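Uroporphyrinogen III synthase (Thermus thermophilus, PDB 1WCW) probably catalyses the cyclisation of hydroxymethylbilane, with inversion of its last pyrrole ring, to uroporphyrinogen III in tetrapyrrole biosynthesis. Local coordinates at residues V38-V44 and P162-D168. Sequence-based numbering, arbitrary orientation.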
ATOM      1  N   VAL A  38      -9.773  -5.795  -5.085  1.00  9.52           N
ATOM      2  CA  VAL A  38      -9.303  -5.200  -6.314  1.00 10.09           C
ATOM      3  C   VAL A  38      -7.846  -5.577  -6.567  1.00 10.86           C
ATOM      4  O   VAL A  38      -7.276  -5.104  -7.596  1.00 12.70           O
ATOM      5  CB  VAL A  38      -9.433  -3.660  -6.314  1.00  9.59           C
ATOM      6  CG1 VAL A  38     -10.903  -3.231  -6.189  1.00 10.25           C
ATOM      7  CG2 VAL A  38      -8.621  -3.014  -5.211  1.00 10.57           C
ATOM      8  N   GLN A  39      -7.234  -6.385  -5.719  1.00 11.73           N
ATOM      9  CA  GLN A  39      -5.841  -6.738  -5.910  1.00 12.96           C
ATOM     10  C   GLN A  39      -5.629  -8.211  -5.714  1.00 15.88           C
ATOM     11  O   GLN A  39      -6.441  -8.934  -5.087  1.00 15.55           O
ATOM     12  CB  GLN A  39      -4.916  -5.982  -4.957  1.00 13.80           C
ATOM     13  CG  GLN A  39      -4.732  -6.618  -3.610  1.00 20.20           C
ATOM     14  CD  GLN A  39      -4.331  -5.559  -2.575  1.00 24.83           C
ATOM     15  OE1 GLN A  39      -5.184  -4.907  -2.004  1.00 25.94           O
ATOM     16  NE2 GLN A  39      -3.036  -5.403  -2.331  1.00 29.86           N
ATOM     17  N   ALA A  40      -4.507  -8.648  -6.239  1.00 14.65           N
ATOM     18  CA  ALA A  40      -4.031  -9.985  -6.103  1.00 16.47           C
ATOM     19  C   ALA A  40      -2.574  -9.793  -5.599  1.00 17.87           C
ATOM     20  O   ALA A  40      -1.966  -8.724  -5.807  1.00 17.10           O
ATOM     21  CB  ALA A  40      -4.052 -10.617  -7.414  1.00 18.51           C
ATOM     22  N   THR A  41      -2.021 -10.750  -4.887  1.00 14.04           N
ATOM     23  CA  THR A  41      -0.663 -10.577  -4.415  1.00 17.32           C
ATOM     24  C   THR A  41       0.079 -11.889  -4.678  1.00 18.09           C
ATOM     25  O   THR A  41      -0.483 -12.978  -4.491  1.00 23.07           O
ATOM     26  CB  THR A  41      -0.676 -10.212  -2.909  1.00 22.70           C
ATOM     27  OG1 THR A  41      -1.490  -9.027  -2.695  1.00 24.42           O
ATOM     28  CG2 THR A  41       0.732  -9.950  -2.443  1.00 28.27           C
ATOM     29  N   GLU A  42       1.314 -11.823  -5.179  1.00 16.05           N
ATOM     30  CA  GLU A  42       2.039 -13.060  -5.411  1.00 19.68           C
ATOM     31  C   GLU A  42       3.480 -12.868  -5.060  1.00 18.25           C
ATOM     32  O   GLU A  42       4.107 -11.814  -5.331  1.00 18.91           O
ATOM     33  CB  GLU A  42       1.936 -13.506  -6.861  1.00 27.25           C
ATOM     34  CG  GLU A  42       2.481 -12.508  -7.853  1.00 30.62           C
ATOM     35  CD  GLU A  42       2.523 -13.003  -9.282  1.00 36.32           C
ATOM     36  OE1 GLU A  42       3.204 -12.345 -10.101  1.00 41.99           O
ATOM     37  OE2 GLU A  42       1.878 -14.039  -9.581  1.00 43.98           O
ATOM     38  N   LYS A  43       4.014 -13.863  -4.372  1.00 17.66           N
ATOM     39  CA  LYS A  43       5.421 -13.800  -4.013  1.00 17.57           C
ATOM     40  C   LYS A  43       6.214 -14.116  -5.239  1.00 17.38           C
ATOM     41  O   LYS A  43       5.843 -14.943  -6.065  1.00 21.80           O
ATOM     42  CB  LYS A  43       5.792 -14.834  -2.940  1.00 21.17           C
ATOM     43  CG  LYS A  43       5.123 -14.668  -1.602  1.00 25.09           C
ATOM     44  CD  LYS A  43       5.470 -13.338  -0.909  1.00 28.09           C
ATOM     45  CE  LYS A  43       4.899 -13.287   0.513  1.00 35.30           C
ATOM     46  NZ  LYS A  43       5.129 -11.950   1.107  1.00 30.35           N
ATOM     47  N   VAL A  44       7.330 -13.439  -5.407  1.00 15.71           N
ATOM     48  CA  VAL A  44       8.217 -13.699  -6.518  1.00 13.98           C
ATOM     49  C   VAL A  44       9.212 -14.836  -6.051  1.00 15.95           C
ATOM     50  O   VAL A  44       9.822 -14.733  -4.984  1.00 16.54           O
ATOM     51  CB  VAL A  44       9.025 -12.439  -6.881  1.00 14.77           C
ATOM     52  CG1 VAL A  44      10.004 -12.773  -7.921  1.00 15.37           C
ATOM     53  CG2 VAL A  44       8.059 -11.292  -7.442  1.00 16.37           C
ATOM     54  N   PRO A 162      10.510  -8.460  -4.065  1.00  9.58           N
ATOM     55  CA  PRO A 162      10.308  -9.832  -3.533  1.00 11.53           C
ATOM     56  C   PRO A 162       8.881 -10.357  -3.671  1.00 14.50           C
ATOM     57  O   PRO A 162       8.590 -11.572  -3.491  1.00 14.88           O
ATOM     58  CB  PRO A 162      10.741  -9.700  -2.070  1.00 15.13           C
ATOM     59  CG  PRO A 162      10.527  -8.217  -1.738  1.00 16.79           C
ATOM     60  CD  PRO A 162      10.787  -7.448  -3.005  1.00  9.88           C
ATOM     61  N   TYR A 163       7.972  -9.443  -3.947  1.00 13.39           N
ATOM     62  CA  TYR A 163       6.573  -9.832  -4.149  1.00 13.53           C
ATOM     63  C   TYR A 163       5.923  -8.755  -4.973  1.00 11.11           C
ATOM     64  O   TYR A 163       6.469  -7.645  -5.152  1.00 12.39           O
ATOM     65  CB  TYR A 163       5.837 -10.043  -2.832  1.00 15.37           C
ATOM     66  CG  TYR A 163       5.555  -8.778  -2.031  1.00 13.54           C
ATOM     67  CD1 TYR A 163       6.527  -8.195  -1.244  1.00 14.87           C
ATOM     68  CD2 TYR A 163       4.346  -8.148  -2.107  1.00 15.37           C
ATOM     69  CE1 TYR A 163       6.319  -7.004  -0.531  1.00 15.52           C
ATOM     70  CE2 TYR A 163       4.100  -6.965  -1.413  1.00 16.95           C
ATOM     71  CZ  TYR A 163       5.081  -6.405  -0.623  1.00 12.33           C
ATOM     72  OH  TYR A 163       4.858  -5.237   0.079  1.00 15.11           O
ATOM     73  N   ARG A 164       4.740  -9.056  -5.488  1.00 12.98           N
ATOM     74  CA  ARG A 164       4.039  -8.111  -6.328  1.00 14.29           C
ATOM     75  C   ARG A 164       2.577  -8.013  -5.984  1.00 14.64           C
ATOM     76  O   ARG A 164       1.886  -9.014  -5.871  1.00 14.39           O
ATOM     77  CB  ARG A 164       4.064  -8.530  -7.800  1.00 19.51           C
ATOM     78  CG  ARG A 164       5.377  -8.568  -8.535  1.00 28.03           C
ATOM     79  CD  ARG A 164       5.098  -9.151  -9.935  1.00 34.62           C
ATOM     80  NE  ARG A 164       5.716  -8.363 -10.984  1.00 41.01           N
ATOM     81  CZ  ARG A 164       5.702  -8.722 -12.254  1.00 45.02           C
ATOM     82  NH1 ARG A 164       6.289  -7.957 -13.165  1.00 49.48           N
ATOM     83  NH2 ARG A 164       5.083  -9.852 -12.598  1.00 43.94           N
ATOM     84  N   HIS A 165       2.087  -6.802  -5.849  1.00 12.45           N
ATOM     85  CA  HIS A 165       0.636  -6.558  -5.761  1.00 11.62           C
ATOM     86  C   HIS A 165       0.291  -6.259  -7.198  1.00 12.89           C
ATOM     87  O   HIS A 165       0.977  -5.464  -7.875  1.00 15.55           O
ATOM     88  CB  HIS A 165       0.307  -5.304  -4.913  1.00 13.87           C
ATOM     89  CG  HIS A 165       0.396  -5.561  -3.484  1.00 13.50           C
ATOM     90  ND1 HIS A 165       1.021  -4.743  -2.572  1.00 16.85           N
ATOM     91  CD2 HIS A 165      -0.070  -6.611  -2.771  1.00 15.68           C
ATOM     92  CE1 HIS A 165       0.941  -5.271  -1.368  1.00 13.96           C
ATOM     93  NE2 HIS A 165       0.283  -6.412  -1.461  1.00 19.67           N
ATOM     94  N   LEU A 166      -0.754  -6.901  -7.693  1.00 11.61           N
ATOM     95  CA  LEU A 166      -1.242  -6.653  -9.033  1.00 11.37           C
ATOM     96  C   LEU A 166      -2.696  -6.392  -8.973  1.00 12.76           C
ATOM     97  O   LEU A 166      -3.362  -6.787  -8.033  1.00 13.47           O
ATOM     98  CB  LEU A 166      -1.152  -7.924  -9.837  1.00 14.89           C
ATOM     99  CG  LEU A 166       0.239  -8.548  -9.955  1.00 21.49           C
ATOM    100  CD1 LEU A 166       0.163  -9.998 -10.447  1.00 28.07           C
ATOM    101  CD2 LEU A 166       1.018  -7.699 -10.880  1.00 26.62           C
ATOM    102  N   PRO A 167      -3.237  -5.713  -9.951  1.00 10.49           N
ATOM    103  CA  PRO A 167      -4.694  -5.488  -9.938  1.00 10.98           C
ATOM    104  C   PRO A 167      -5.421  -6.799 -10.204  1.00 11.90           C
ATOM    105  O   PRO A 167      -4.830  -7.778 -10.753  1.00 14.73           O
ATOM    106  CB  PRO A 167      -4.908  -4.517 -11.100  1.00 12.87           C
ATOM    107  CG  PRO A 167      -3.737  -4.845 -12.070  1.00 15.54           C
ATOM    108  CD  PRO A 167      -2.565  -5.158 -11.139  1.00 14.54           C
ATOM    109  N   ASP A 168      -6.657  -6.911  -9.742  1.00 12.22           N
ATOM    110  CA  ASP A 168      -7.509  -8.084 -10.096  1.00 12.85           C
ATOM    111  C   ASP A 168      -8.455  -7.400 -11.122  1.00 12.88           C
ATOM    112  O   ASP A 168      -9.520  -6.841 -10.754  1.00 12.68           O
ATOM    113  CB  ASP A 168      -8.279  -8.553  -8.857  1.00 14.20           C
ATOM    114  CG  ASP A 168      -9.137  -9.727  -9.136  1.00 19.74           C
ATOM    115  OD1 ASP A 168      -9.579  -9.853 -10.277  1.00 16.36           O
ATOM    116  OD2 ASP A 168      -9.368 -10.510  -8.194  1.00 22.96           O
TER
HETATM  117  O   HOH W   1      -8.096 -10.930  -5.679  1.00 24.70           O
HETATM  118  O   HOH W   2      10.352 -13.467  -2.705  1.00 23.85           O
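The imidazole of H165 lies between Q39 and Y163: Q39 NE2 sits 3.2 Å above one face, near the rim, and Y163 CE2 reaches the opposite face, while T41 OG1 lies at the ring's edge. The Q39 amide stands almost upright on the ring, 80° between planes, and its OE1 bonds Q194. Shrinking H165 to an alanine would probably open a gap between the Q39 amide and Y163 rim, leaving NE2 and CE2 without their shared ring. Y163 OH bonds T67, and K43 CD packs on Y163 CB (3.8 Å) before its NZ pairs with D73. These antiparallel strands, 39-43 and 163-167, form the two-stranded connection between the two alpha/beta domains of the uroporphyrinogen III synthase fold. A40 and L166 are a hydrogen-bonded pair (A40 N to L166 O, 2.8 Å), as are E42 and R164 (R164 N to E42 O, 2.8 Å). On the sheet face bearing those two pairs, the E42 carboxylate and R164 guanidinium run nearly coplanar, 7° apart, in a long salt bridge (OE1 to NH2, 4.0 Å). E42 CG lies between its backbone N and carbonyl carbon (chi1 60°), and the extended chain beyond sets OE1 beside L166 CD1 and the guanidinium edge. Where the strands end, one water bridges V44 O and P162 O; another joins Q39 O to OD2 of D168, whose OD1 caps G171 N in helix 169-181.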